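Extracellular serine protease (Aeromonas sobria, PDB 3WQB) cleaves peptide bonds after paired basic residues, one of them lysine, as a secreted calcium-binding serine protease of the furin subfamily and probable virulence factor. Local coordinates at residues D197-E201 with N252-L256; W158-L162 with F174-Y178; V472-Q476 with M533-F538; S168-F174 with Q203-Q208. The protein carries 1 engineered substitution. All blocks are in the same frame, centred on the assembly; numbering follows the deposited sequence.

Interaction 1. Residues D197-E201 with N252-L256; sequences DRLFE and NFWNL
In the subtilisin-like domain, one face of helix 191-205 rests on the turn that leads into strand 255-261, with the Trp254 indole lying against the backbone at Glu201. Glu201 CA stands over the centre of the six-membered ring of Trp254, 3.7 Å from its centroid and 14° off the normal, a CH-pi contact. Beyond CA the Glu201 chain runs extended, CG anti to the backbone N (chi1 174°), which carries Glu201 CG over Trp254 CZ2 at 3.3 Å. A water in the indole plane accepts from Trp254 NE1 and donates to Glu201 OE1, while OE2 of this glutamate is bound by Gln437. Phe253 CD2 lies against the other indole face.

One helical turn back, Asn252 ND2 donates to Asp197 OD1 at 3.1 Å. The bond is nearly straight (162°) and lies in the amide plane, yet it reaches the carboxylate from above its plane. Asp197 OD2 forms a salt bridge with Arg532. Between these polar pairs, Phe200 CB packs on Trp254 CB at 3.5 Å, and Asn255 OD1 meets the Phe200 ring edge in plane, 3.4 Å from CE2, while the same oxygen accepts from Gln176 NE2. Asn252 OD1 accepts from Asn255 N at 2.9 Å, fixing the turn as an Asx motif. A helix packed on the parallel sheet, here at the turn leading into one of its strands, is typical of the alpha/beta fold of the subtilases.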
loop_
_atom_site.group_PDB
_atom_site.type_symbol
_atom_site.label_atom_id
_atom_site.label_comp_id
_atom_site.label_asym_id
_atom_site.label_seq_id
_atom_site.Cartn_x
_atom_site.Cartn_y
_atom_site.Cartn_z
ATOM N N ASP A 197 -2.889 -11.592 -7.170
ATOM C CA ASP A 197 -4.274 -11.275 -6.818
ATOM C C ASP A 197 -5.080 -12.541 -6.548
ATOM O O ASP A 197 -5.857 -12.582 -5.596
ATOM C CB ASP A 197 -4.954 -10.450 -7.907
ATOM C CG ASP A 197 -4.532 -8.985 -7.896
ATOM O OD1 ASP A 197 -3.701 -8.574 -7.051
ATOM O OD2 ASP A 197 -5.052 -8.234 -8.749
ATOM N N ARG A 198 -4.867 -13.575 -7.361
ATOM C CA ARG A 198 -5.587 -14.836 -7.177
ATOM C C ARG A 198 -5.183 -15.497 -5.865
ATOM O O ARG A 198 -6.030 -16.048 -5.147
ATOM C CB ARG A 198 -5.352 -15.765 -8.368
ATOM C CG ARG A 198 -6.054 -15.300 -9.634
ATOM C CD ARG A 198 -5.568 -16.048 -10.853
ATOM N NE ARG A 198 -6.113 -15.479 -12.081
ATOM C CZ ARG A 198 -5.901 -15.980 -13.293
ATOM N NH1 ARG A 198 -5.155 -17.066 -13.449
ATOM N NH2 ARG A 198 -6.436 -15.389 -14.352
ATOM N N LEU A 199 -3.891 -15.440 -5.547
ATOM C CA LEU A 199 -3.414 -15.972 -4.277
ATOM C C LEU A 199 -4.041 -15.219 -3.102
ATOM O O LEU A 199 -4.495 -15.826 -2.126
ATOM C CB LEU A 199 -1.888 -15.883 -4.198
ATOM C CG LEU A 199 -1.246 -16.282 -2.870
ATOM C CD1 LEU A 199 -1.508 -17.752 -2.549
ATOM C CD2 LEU A 199 0.244 -15.965 -2.878
ATOM N N PHE A 200 -4.040 -13.890 -3.184
ATOM C CA PHE A 200 -4.566 -13.078 -2.093
ATOM C C PHE A 200 -6.056 -13.365 -1.907
ATOM O O PHE A 200 -6.545 -13.383 -0.777
ATOM C CB PHE A 200 -4.376 -11.578 -2.356
ATOM C CG PHE A 200 -2.960 -11.042 -2.182
ATOM C CD1 PHE A 200 -1.810 -11.807 -2.423
ATOM C CD2 PHE A 200 -2.797 -9.704 -1.840
ATOM C CE1 PHE A 200 -0.540 -11.227 -2.281
ATOM C CE2 PHE A 200 -1.542 -9.128 -1.714
ATOM C CZ PHE A 200 -0.409 -9.877 -1.950
ATOM N N GLU A 201 -6.779 -13.559 -3.013
ATOM C CA GLU A 201 -8.204 -13.889 -2.937
ATOM C C GLU A 201 -8.405 -15.204 -2.193
ATOM O O GLU A 201 -9.233 -15.289 -1.280
ATOM C CB GLU A 201 -8.817 -13.956 -4.337
ATOM C CG GLU A 201 -10.269 -14.434 -4.325
ATOM C CD GLU A 201 -10.973 -14.325 -5.661
ATOM O OE1 GLU A 201 -10.371 -13.852 -6.648
ATOM O OE2 GLU A 201 -12.149 -14.731 -5.719
ATOM N N ASN A 252 -6.333 -3.714 -5.573
ATOM C CA ASN A 252 -6.726 -5.107 -5.762
ATOM C C ASN A 252 -7.772 -5.632 -4.796
ATOM O O ASN A 252 -8.099 -6.820 -4.841
ATOM C CB ASN A 252 -5.512 -6.050 -5.778
ATOM C CG ASN A 252 -4.916 -6.267 -4.405
ATOM O OD1 ASN A 252 -5.302 -5.626 -3.432
ATOM N ND2 ASN A 252 -3.966 -7.187 -4.324
ATOM N N PHE A 253 -8.293 -4.756 -3.937
ATOM C CA PHE A 253 -9.305 -5.096 -2.922
ATOM C C PHE A 253 -8.778 -5.932 -1.763
ATOM O O PHE A 253 -9.057 -5.617 -0.619
ATOM C CB PHE A 253 -10.552 -5.746 -3.535
ATOM C CG PHE A 253 -11.590 -6.130 -2.520
ATOM C CD1 PHE A 253 -12.341 -5.147 -1.873
ATOM C CD2 PHE A 253 -11.817 -7.474 -2.200
ATOM C CE1 PHE A 253 -13.311 -5.492 -0.942
ATOM C CE2 PHE A 253 -12.777 -7.824 -1.259
ATOM C CZ PHE A 253 -13.529 -6.833 -0.639
ATOM N N TRP A 254 -8.031 -6.992 -2.063
ATOM C CA TRP A 254 -7.500 -7.883 -1.019
ATOM C C TRP A 254 -6.554 -7.135 -0.090
ATOM O O TRP A 254 -6.495 -7.439 1.106
ATOM C CB TRP A 254 -6.823 -9.115 -1.633
ATOM C CG TRP A 254 -7.679 -9.685 -2.720
ATOM C CD1 TRP A 254 -7.402 -9.702 -4.054
ATOM C CD2 TRP A 254 -9.011 -10.214 -2.578
ATOM N NE1 TRP A 254 -8.459 -10.254 -4.752
ATOM C CE2 TRP A 254 -9.462 -10.565 -3.870
ATOM C CE3 TRP A 254 -9.859 -10.445 -1.477
ATOM C CZ2 TRP A 254 -10.731 -11.128 -4.096
ATOM C CZ3 TRP A 254 -11.115 -11.023 -1.704
ATOM C CH2 TRP A 254 -11.534 -11.347 -3.000
ATOM N N ASN A 255 -5.847 -6.129 -0.615
ATOM C CA ASN A 255 -5.024 -5.271 0.220
ATOM C C ASN A 255 -5.872 -4.269 0.975
ATOM O O ASN A 255 -6.671 -3.543 0.362
ATOM C CB ASN A 255 -4.028 -4.506 -0.645
ATOM C CG ASN A 255 -2.823 -5.321 -1.002
ATOM O OD1 ASN A 255 -2.372 -6.143 -0.205
ATOM N ND2 ASN A 255 -2.271 -5.093 -2.198
ATOM N N LEU A 256 -5.698 -4.240 2.297
ATOM C CA LEU A 256 -6.231 -3.172 3.126
ATOM C C LEU A 256 -5.160 -2.081 3.140
ATOM O O LEU A 256 -4.108 -2.246 3.770
ATOM C CB LEU A 256 -6.509 -3.696 4.542
ATOM C CG LEU A 256 -7.352 -2.823 5.484
ATOM C CD1 LEU A 256 -7.780 -3.606 6.711
ATOM C CD2 LEU A 256 -6.583 -1.573 5.897
HETATM O O HOH W 1 -9.020 -11.462 -7.331
#

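Interaction 2. Residues W158-L162 with F174-Y178; sequences WLYAL and FNQSY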
loop_
_atom_site.group_PDB
_atom_site.type_symbol
_atom_site.label_atom_id
_atom_site.label_comp_id
_atom_site.label_asym_id
_atom_site.label_seq_id
_atom_site.Cartn_x
_atom_site.Cartn_y
_atom_site.Cartn_z
ATOM N N TRP A 158 7.990 -13.883 -4.061
ATOM C CA TRP A 158 6.725 -13.245 -3.663
ATOM C C TRP A 158 5.685 -14.309 -3.286
ATOM O O TRP A 158 5.055 -14.219 -2.242
ATOM C CB TRP A 158 6.162 -12.326 -4.756
ATOM C CG TRP A 158 6.949 -11.070 -4.996
ATOM C CD1 TRP A 158 7.595 -10.718 -6.148
ATOM C CD2 TRP A 158 7.158 -9.989 -4.075
ATOM N NE1 TRP A 158 8.188 -9.482 -6.008
ATOM C CE2 TRP A 158 7.948 -9.020 -4.742
ATOM C CE3 TRP A 158 6.760 -9.743 -2.751
ATOM C CZ2 TRP A 158 8.350 -7.829 -4.130
ATOM C CZ3 TRP A 158 7.172 -8.561 -2.140
ATOM C CH2 TRP A 158 7.951 -7.614 -2.832
ATOM N N LEU A 159 5.521 -15.315 -4.139
ATOM C CA LEU A 159 4.627 -16.431 -3.854
ATOM C C LEU A 159 4.972 -17.099 -2.521
ATOM O O LEU A 159 4.088 -17.347 -1.692
ATOM C CB LEU A 159 4.708 -17.454 -4.989
ATOM C CG LEU A 159 4.086 -17.025 -6.319
ATOM C CD1 LEU A 159 4.423 -18.048 -7.376
ATOM C CD2 LEU A 159 2.570 -16.850 -6.191
ATOM N N TYR A 160 6.263 -17.370 -2.307
ATOM C CA TYR A 160 6.711 -18.057 -1.111
ATOM C C TYR A 160 6.310 -17.306 0.162
ATOM O O TYR A 160 5.900 -17.913 1.163
ATOM C CB TYR A 160 8.230 -18.302 -1.143
ATOM C CG TYR A 160 8.658 -19.350 -0.139
ATOM C CD1 TYR A 160 8.902 -19.018 1.201
ATOM C CD2 TYR A 160 8.782 -20.686 -0.519
ATOM C CE1 TYR A 160 9.257 -19.986 2.129
ATOM C CE2 TYR A 160 9.142 -21.646 0.395
ATOM C CZ TYR A 160 9.374 -21.301 1.719
ATOM O OH TYR A 160 9.719 -22.262 2.631
ATOM N N ALA A 161 6.437 -15.982 0.115
ATOM C CA ALA A 161 6.240 -15.122 1.280
ATOM C C ALA A 161 4.782 -14.767 1.537
ATOM O O ALA A 161 4.414 -14.472 2.676
ATOM C CB ALA A 161 7.036 -13.850 1.108
ATOM N N LEU A 162 3.970 -14.760 0.482
ATOM C CA LEU A 162 2.646 -14.159 0.552
ATOM C C LEU A 162 1.514 -15.193 0.600
ATOM O O LEU A 162 0.358 -14.886 0.303
ATOM C CB LEU A 162 2.464 -13.147 -0.585
ATOM C CG LEU A 162 3.233 -11.830 -0.392
ATOM C CD1 LEU A 162 3.366 -11.078 -1.706
ATOM C CD2 LEU A 162 2.570 -10.954 0.690
ATOM N N PHE A 174 -0.733 -10.648 6.569
ATOM C CA PHE A 174 0.453 -10.412 5.731
ATOM C C PHE A 174 0.752 -8.936 5.718
ATOM O O PHE A 174 -0.010 -8.146 5.160
ATOM C CB PHE A 174 0.243 -10.935 4.309
ATOM C CG PHE A 174 0.166 -12.431 4.236
ATOM C CD1 PHE A 174 -1.049 -13.090 4.365
ATOM C CD2 PHE A 174 1.325 -13.186 4.060
ATOM C CE1 PHE A 174 -1.108 -14.492 4.318
ATOM C CE2 PHE A 174 1.277 -14.574 4.016
ATOM C CZ PHE A 174 0.056 -15.232 4.143
ATOM N N ASN A 175 1.847 -8.573 6.377
ATOM C CA ASN A 175 2.257 -7.182 6.474
ATOM C C ASN A 175 3.141 -6.770 5.307
ATOM O O ASN A 175 4.206 -7.347 5.110
ATOM C CB ASN A 175 2.995 -6.956 7.795
ATOM C CG ASN A 175 3.296 -5.499 8.039
ATOM O OD1 ASN A 175 2.567 -4.832 8.772
ATOM N ND2 ASN A 175 4.358 -4.991 7.414
ATOM N N GLN A 176 2.676 -5.793 4.527
ATOM C CA GLN A 176 3.402 -5.318 3.346
ATOM C C GLN A 176 3.707 -3.824 3.457
ATOM O O GLN A 176 2.970 -2.971 2.929
ATOM C CB GLN A 176 2.608 -5.578 2.079
ATOM C CG GLN A 176 2.206 -7.015 1.897
ATOM C CD GLN A 176 1.163 -7.112 0.830
ATOM O OE1 GLN A 176 1.473 -7.335 -0.351
ATOM N NE2 GLN A 176 -0.085 -6.841 1.215
ATOM N N SER A 177 4.790 -3.519 4.170
ATOM C CA SER A 177 5.224 -2.139 4.391
ATOM C C SER A 177 6.030 -1.624 3.200
ATOM O O SER A 177 7.132 -1.073 3.366
ATOM C CB SER A 177 6.051 -2.060 5.671
ATOM O OG SER A 177 5.222 -2.172 6.815
ATOM N N TYR A 178 5.482 -1.812 2.001
ATOM C CA TYR A 178 6.182 -1.477 0.764
ATOM C C TYR A 178 5.210 -1.059 -0.330
ATOM O O TYR A 178 4.000 -1.217 -0.188
ATOM C CB TYR A 178 7.076 -2.645 0.297
ATOM C CG TYR A 178 6.347 -3.950 0.062
ATOM C CD1 TYR A 178 5.567 -4.150 -1.090
ATOM C CD2 TYR A 178 6.470 -5.004 0.967
ATOM C CE1 TYR A 178 4.902 -5.356 -1.315
ATOM C CE2 TYR A 178 5.816 -6.213 0.752
ATOM C CZ TYR A 178 5.036 -6.381 -0.390
ATOM O OH TYR A 178 4.386 -7.570 -0.608
#
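Aromatic contact joins Trp158, on helix 155-164, to Tyr178, at the end of strand 173-179. The two side chains approach from opposite directions, and the six-membered ring of Trp158 meets the phenol obliquely, planes 49° apart and centroids separated by 5.2 Å. Trp158 CZ3 makes the closest approach, 3.3 Å from Tyr178 OH. With CG between backbone N and carbonyl carbon (chi1 58°), Tyr178 turns its ring back over Gln176 CB, and Trp158 CH2 lies over the opposite face.

Van der Waals packing centres on Leu162. Its CD1 branch lies 3.8 Å from Tyr178 OH, whereas Leu162 CD2 reaches Gln176 OE1 at 3.9 Å and Phe174 CD2 at 4.2 Å. Gln176 and Leu162 cross at about a right angle; the glutamine NE2 is shared between Asn255 and Ile213 O.

Polar backbone atoms meet the Phe174 ring. Ala161 O lies at its edge, 3.4 Å from Phe174 CE2, and has no hydrogen-bonding partner in the model. Leu162 O stands over one face and accepts from Tyr212 OH.

The Tyr178 side chain is about 5 Å from that of Asp78 and about 6 Å from that of His115, both predicted charge-relay residues, and Tyr178 pairs in an antiparallel ladder with a strand of another protein chain. Helix 155-164 thus covers one side of strand 173-179, flanked by helix 191-205 through Phe200, while Asn175 and Ser177 pack against helices 115-124 and 335-352.

Interaction 3. Residues V472-Q476 with M533-F538; sequences VEAVQ and MLSNKF
Glu473 O and Ser535 O, on opposite segments, are bridged by a water that donates to both and accepts from Phe538 N at 2.9 Å, just where direct strand pairing stops. A second water donates to Glu473 O and to Asn536 OD1, the latter at 2.7 Å. The Asn536 amide is also held at its ND2, which donates to Ile277 O. Ser535 OG, hydrogen-bonded also to Ser501 OG, accepts from Lys537 N, an ST turn that helps lead the chain out of the strand.

Beyond the waters the strands pair antiparallel. Val475 and Ser535 are the hydrogen-bonded pair: Val475 N donates to Ser535 O at 3.2 Å (171°), and Ser535 N returns the bond to Val475 O at 3.0 Å. Gln476 and Leu534 follow as a non-hydrogen-bonded pair. This ladder belongs to the beta-sandwich P-domain of the proprotein convertases. Along its other edge, strand 471-482 pairs with strand 583-595, where Glu473 and Ala474 form a classic bulge opposite Leu593.

Leu534 CD1 touches both Ala474 CB and Gln476 CG, each at 4.0 Å. On the face carrying Val475 and Ser535, a chi1 of -63° puts Val475 CG2, rather than CG1, on the Phe538 ring, 3.7 Å from CD2. Trp547 meets that ring edge-to-face.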
loop_
_atom_site.group_PDB
_atom_site.type_symbol
_atom_site.label_atom_id
_atom_site.label_comp_id
_atom_site.label_asym_id
_atom_site.label_seq_id
_atom_site.Cartn_x
_atom_site.Cartn_y
_atom_site.Cartn_z
ATOM N N VAL A 472 -22.801 -2.467 -1.381
ATOM C CA VAL A 472 -21.430 -2.238 -1.816
ATOM C C VAL A 472 -20.448 -2.352 -0.656
ATOM O O VAL A 472 -20.713 -1.885 0.458
ATOM C CB VAL A 472 -21.274 -0.834 -2.454
ATOM C CG1 VAL A 472 -19.822 -0.574 -2.847
ATOM C CG2 VAL A 472 -22.180 -0.669 -3.664
ATOM N N GLU A 473 -19.315 -2.988 -0.922
ATOM C CA GLU A 473 -18.155 -2.850 -0.047
ATOM C C GLU A 473 -17.135 -1.962 -0.747
ATOM O O GLU A 473 -16.779 -0.895 -0.234
ATOM C CB GLU A 473 -17.580 -4.216 0.339
ATOM C CG GLU A 473 -18.520 -5.003 1.255
ATOM C CD GLU A 473 -18.251 -6.496 1.281
ATOM O OE1 GLU A 473 -17.073 -6.914 1.346
ATOM O OE2 GLU A 473 -19.236 -7.258 1.259
ATOM N N ALA A 474 -16.681 -2.376 -1.932
ATOM C CA ALA A 474 -15.731 -1.573 -2.686
ATOM C C ALA A 474 -16.109 -1.607 -4.149
ATOM O O ALA A 474 -16.843 -2.503 -4.595
ATOM C CB ALA A 474 -14.303 -2.088 -2.486
ATOM N N VAL A 475 -15.632 -0.610 -4.885
ATOM C CA VAL A 475 -15.745 -0.619 -6.340
ATOM C C VAL A 475 -14.371 -0.491 -6.977
ATOM O O VAL A 475 -13.523 0.291 -6.514
ATOM C CB VAL A 475 -16.710 0.481 -6.902
ATOM C CG1 VAL A 475 -18.129 0.260 -6.410
ATOM C CG2 VAL A 475 -16.248 1.872 -6.544
ATOM N N GLN A 476 -14.159 -1.262 -8.039
ATOM C CA GLN A 476 -12.981 -1.138 -8.874
ATOM C C GLN A 476 -13.392 -0.596 -10.222
ATOM O O GLN A 476 -14.471 -0.923 -10.740
ATOM C CB GLN A 476 -12.296 -2.485 -9.069
ATOM C CG GLN A 476 -11.706 -3.071 -7.799
ATOM C CD GLN A 476 -11.281 -4.505 -7.983
ATOM O OE1 GLN A 476 -12.041 -5.314 -8.516
ATOM N NE2 GLN A 476 -10.076 -4.839 -7.524
ATOM N N MET A 533 -8.304 1.518 -10.483
ATOM C CA MET A 533 -8.466 2.327 -9.281
ATOM C C MET A 533 -9.555 1.702 -8.417
ATOM O O MET A 533 -10.454 1.024 -8.931
ATOM C CB MET A 533 -8.840 3.764 -9.643
ATOM C CG MET A 533 -7.755 4.502 -10.407
ATOM S SD MET A 533 -8.373 5.829 -11.467
ATOM C CE MET A 533 -9.036 4.877 -12.820
ATOM N N LEU A 534 -9.468 1.910 -7.107
ATOM C CA LEU A 534 -10.487 1.412 -6.188
ATOM C C LEU A 534 -11.015 2.559 -5.331
ATOM O O LEU A 534 -10.271 3.483 -4.994
ATOM C CB LEU A 534 -9.913 0.285 -5.321
ATOM C CG LEU A 534 -10.872 -0.320 -4.288
ATOM C CD1 LEU A 534 -10.670 -1.809 -4.167
ATOM C CD2 LEU A 534 -10.750 0.341 -2.911
ATOM N N SER A 535 -12.300 2.506 -4.995
ATOM C CA SER A 535 -12.850 3.416 -4.002
ATOM C C SER A 535 -13.569 2.676 -2.889
ATOM O O SER A 535 -14.340 1.734 -3.134
ATOM C CB SER A 535 -13.803 4.425 -4.626
ATOM O OG SER A 535 -14.388 5.212 -3.608
ATOM N N ASN A 536 -13.328 3.140 -1.665
ATOM C CA ASN A 536 -14.026 2.673 -0.476
ATOM C C ASN A 536 -15.198 3.573 -0.077
ATOM O O ASN A 536 -15.929 3.270 0.876
ATOM C CB ASN A 536 -13.043 2.566 0.688
ATOM C CG ASN A 536 -12.040 1.454 0.497
ATOM O OD1 ASN A 536 -12.415 0.334 0.138
ATOM N ND2 ASN A 536 -10.761 1.739 0.763
ATOM N N LYS A 537 -15.354 4.695 -0.783
ATOM C CA LYS A 537 -16.324 5.724 -0.402
ATOM C C LYS A 537 -17.771 5.251 -0.317
ATOM O O LYS A 537 -18.575 5.843 0.413
ATOM C CB LYS A 537 -16.203 6.906 -1.366
ATOM C CG LYS A 537 -17.251 7.993 -1.221
ATOM C CD LYS A 537 -17.134 8.734 0.112
ATOM C CE LYS A 537 -18.175 9.840 0.223
ATOM N NZ LYS A 537 -17.949 10.944 -0.749
ATOM N N PHE A 538 -18.094 4.197 -1.061
ATOM C CA PHE A 538 -19.484 3.779 -1.241
ATOM C C PHE A 538 -19.908 2.652 -0.301
ATOM O O PHE A 538 -20.981 2.075 -0.447
ATOM C CB PHE A 538 -19.722 3.401 -2.705
ATOM C CG PHE A 538 -19.247 4.442 -3.666
ATOM C CD1 PHE A 538 -19.965 5.613 -3.849
ATOM C CD2 PHE A 538 -18.070 4.256 -4.392
ATOM C CE1 PHE A 538 -19.520 6.589 -4.737
ATOM C CE2 PHE A 538 -17.615 5.231 -5.286
ATOM C CZ PHE A 538 -18.349 6.393 -5.458
HETATM O O HOH W 2 -16.927 1.655 -1.994
HETATM O O HOH W 3 -14.414 -0.971 1.329
#

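Interaction 4. Residues S168-F174 with Q203-Q208; sequences SRDNRVF and QTLKAQ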
loop_
_atom_site.group_PDB
_atom_site.type_symbol
_atom_site.label_atom_id
_atom_site.label_comp_id
_atom_site.label_asym_id
_atom_site.label_seq_id
_atom_site.Cartn_x
_atom_site.Cartn_y
_atom_site.Cartn_z
ATOM N N SER A 168 4.283 -20.207 4.593
ATOM C CA SER A 168 3.546 -18.951 4.804
ATOM C C SER A 168 2.028 -19.046 4.702
ATOM O O SER A 168 1.337 -18.077 5.045
ATOM C CB SER A 168 4.071 -17.833 3.896
ATOM O OG SER A 168 3.667 -18.033 2.549
ATOM N N ARG A 169 1.506 -20.210 4.293
ATOM C CA ARG A 169 0.073 -20.345 4.020
ATOM C C ARG A 169 -0.792 -20.115 5.257
ATOM O O ARG A 169 -1.906 -19.616 5.143
ATOM C CB ARG A 169 -0.262 -21.692 3.350
ATOM C CG ARG A 169 0.017 -22.931 4.185
ATOM C CD ARG A 169 -0.329 -24.221 3.433
ATOM N NE ARG A 169 0.561 -24.448 2.292
ATOM C CZ ARG A 169 0.236 -24.254 1.017
ATOM N NH1 ARG A 169 -0.987 -23.851 0.680
ATOM N NH2 ARG A 169 1.133 -24.479 0.070
ATOM N N ASP A 170 -0.268 -20.456 6.433
ATOM C CA ASP A 170 -1.048 -20.399 7.667
ATOM C C ASP A 170 -0.859 -19.126 8.475
ATOM O O ASP A 170 -1.149 -19.088 9.665
ATOM C CB ASP A 170 -0.783 -21.631 8.537
ATOM C CG ASP A 170 0.665 -21.740 8.976
ATOM O OD1 ASP A 170 1.554 -21.108 8.347
ATOM O OD2 ASP A 170 0.909 -22.486 9.956
ATOM N N ASN A 171 -0.378 -18.076 7.825
ATOM C CA ASN A 171 -0.470 -16.748 8.421
ATOM C C ASN A 171 -1.867 -16.193 8.258
ATOM O O ASN A 171 -2.516 -16.421 7.232
ATOM C CB ASN A 171 0.540 -15.796 7.798
ATOM C CG ASN A 171 1.940 -16.135 8.191
ATOM O OD1 ASN A 171 2.318 -15.986 9.354
ATOM N ND2 ASN A 171 2.721 -16.628 7.235
ATOM N N ARG A 172 -2.329 -15.479 9.277
ATOM C CA ARG A 172 -3.590 -14.755 9.189
ATOM C C ARG A 172 -3.419 -13.258 8.900
ATOM O O ARG A 172 -4.410 -12.578 8.651
ATOM C CB ARG A 172 -4.446 -14.945 10.436
ATOM C CG ARG A 172 -5.109 -16.320 10.508
ATOM C CD ARG A 172 -6.380 -16.294 11.350
ATOM N NE ARG A 172 -7.452 -15.618 10.628
ATOM C CZ ARG A 172 -8.549 -15.101 11.180
ATOM N NH1 ARG A 172 -8.762 -15.168 12.494
ATOM N NH2 ARG A 172 -9.439 -14.490 10.396
ATOM N N VAL A 173 -2.186 -12.742 8.933
ATOM C CA VAL A 173 -1.923 -11.350 8.562
ATOM C C VAL A 173 -0.665 -11.336 7.704
ATOM O O VAL A 173 0.345 -11.943 8.061
ATOM C CB VAL A 173 -1.742 -10.433 9.802
ATOM C CG1 VAL A 173 -1.554 -8.998 9.365
ATOM C CG2 VAL A 173 -2.944 -10.533 10.740
ATOM N N PHE A 174 -0.733 -10.648 6.569
ATOM C CA PHE A 174 0.453 -10.412 5.731
ATOM C C PHE A 174 0.752 -8.936 5.718
ATOM O O PHE A 174 -0.010 -8.146 5.160
ATOM C CB PHE A 174 0.243 -10.935 4.309
ATOM C CG PHE A 174 0.166 -12.431 4.236
ATOM C CD1 PHE A 174 -1.049 -13.090 4.365
ATOM C CD2 PHE A 174 1.325 -13.186 4.060
ATOM C CE1 PHE A 174 -1.108 -14.492 4.318
ATOM C CE2 PHE A 174 1.277 -14.574 4.016
ATOM C CZ PHE A 174 0.056 -15.232 4.143
ATOM N N GLN A 203 -6.401 -16.725 -0.117
ATOM C CA GLN A 203 -5.951 -16.589 1.254
ATOM C C GLN A 203 -6.899 -15.763 2.116
ATOM O O GLN A 203 -7.041 -16.017 3.309
ATOM C CB GLN A 203 -4.550 -15.988 1.275
ATOM C CG GLN A 203 -3.459 -17.009 0.916
ATOM C CD GLN A 203 -3.233 -18.006 2.038
ATOM O OE1 GLN A 203 -3.770 -19.115 2.019
ATOM N NE2 GLN A 203 -2.469 -17.599 3.038
ATOM N N THR A 204 -7.535 -14.763 1.514
ATOM C CA THR A 204 -8.472 -13.915 2.249
ATOM C C THR A 204 -9.782 -14.655 2.540
ATOM O O THR A 204 -10.298 -14.594 3.661
ATOM C CB THR A 204 -8.773 -12.608 1.488
ATOM O OG1 THR A 204 -7.567 -11.849 1.325
ATOM C CG2 THR A 204 -9.795 -11.757 2.245
ATOM N N LEU A 205 -10.310 -15.344 1.530
ATOM C CA LEU A 205 -11.673 -15.903 1.623
ATOM C C LEU A 205 -11.813 -17.292 2.246
ATOM O O LEU A 205 -12.920 -17.795 2.365
ATOM C CB LEU A 205 -12.370 -15.837 0.259
ATOM C CG LEU A 205 -12.583 -14.408 -0.267
ATOM C CD1 LEU A 205 -13.276 -14.433 -1.615
ATOM C CD2 LEU A 205 -13.340 -13.497 0.721
ATOM N N LYS A 206 -10.723 -17.884 2.700
ATOM C CA LYS A 206 -10.809 -19.226 3.285
ATOM C C LYS A 206 -11.194 -19.163 4.759
ATOM O O LYS A 206 -11.264 -18.089 5.351
ATOM C CB LYS A 206 -9.471 -19.934 3.138
ATOM C CG LYS A 206 -8.354 -19.183 3.829
ATOM C CD LYS A 206 -7.042 -19.876 3.680
ATOM C CE LYS A 206 -6.061 -19.226 4.613
ATOM N NZ LYS A 206 -4.762 -19.945 4.687
ATOM N N ALA A 207 -11.429 -20.329 5.356
ATOM C CA ALA A 207 -11.551 -20.420 6.807
ATOM C C ALA A 207 -10.251 -19.934 7.452
ATOM O O ALA A 207 -9.159 -20.203 6.935
ATOM C CB ALA A 207 -11.849 -21.853 7.224
ATOM N N GLN A 208 -10.372 -19.231 8.575
ATOM C CA GLN A 208 -9.228 -18.579 9.223
ATOM C C GLN A 208 -8.541 -17.671 8.198
ATOM O O GLN A 208 -7.325 -17.748 7.987
ATOM C CB GLN A 208 -8.235 -19.607 9.801
ATOM C CG GLN A 208 -8.585 -20.182 11.180
ATOM C CD GLN A 208 -10.030 -20.629 11.300
ATOM O OE1 GLN A 208 -10.874 -19.898 11.821
ATOM N NE2 GLN A 208 -10.327 -21.826 10.799
HETATM O O HOH W 4 -4.271 -18.502 7.201
#
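Arg169 O accepts two side-chain donors, Gln203 NE2 at 3.0 Å and Lys206 NZ at 2.9 Å, which reach it from opposite faces of its carbonyl plane. The glutamine bond is nearly straight (170°) and lies in the amide plane, and Lys206 NZ donates also to Gln203 OE1 at 3.0 Å. Carbonyl, amide and ammonium therefore form a closed ring of bonds that fixes the rotation of the Gln203 amide. A bend at chi2 (-73°) turns that amide toward the loop, while Lys206 stretches out extended beyond CG to bring its ammonium alongside.

Farther out, a water accepts from Lys206 NZ and lies 2.7 Å from Asn171 O. The loop itself makes a type I turn from Ser168 to Asn171, with Asn171 N and Asn171 ND2 both donating to Ser168 O from the same face of its plane. Gln142 OE1 is a further partner of Asn171 ND2.

Packing completes the contact. Gln203 NE2 lies at the edge of the Phe174 ring, 3.6 Å from CE1, with the amide and ring planes 69° apart. Gln208 CA sits over one face of the Arg172 guanidinium; Arg172 NE donates to Gly209 O and NH2 to Leu356 O. The Arg169 bonds tie the turn leading into strand 173-179 to the end of helix 191-205 and the loop after it, within a beta-alpha-beta crossover of strand 173-179, helix 191-205 and strand 211-215, as in the parallel sheet of subtilases.

Three of the four contacts cluster in the protease domain, illustrating how neighbouring packing layers share elements. Interactions 1, 2 and 4 have centres about 11 to 12 Å apart: 1 and 4 use helix 191-205, 2 and 4 share strand 173-179 and Phe174, and 1 and 2 touch directly. Along the chain, 2 and 4 alternate their segments, as do 1 and 4, whereas 2 closes before 1 opens. Interaction 3 comes last, in the P-domain, its centre about 14 Å from that of interaction 1. Phe253 touches Ala474 and Leu534, so the turn that receives helix 191-205 also bears on the P-domain sheet, joining the two domains.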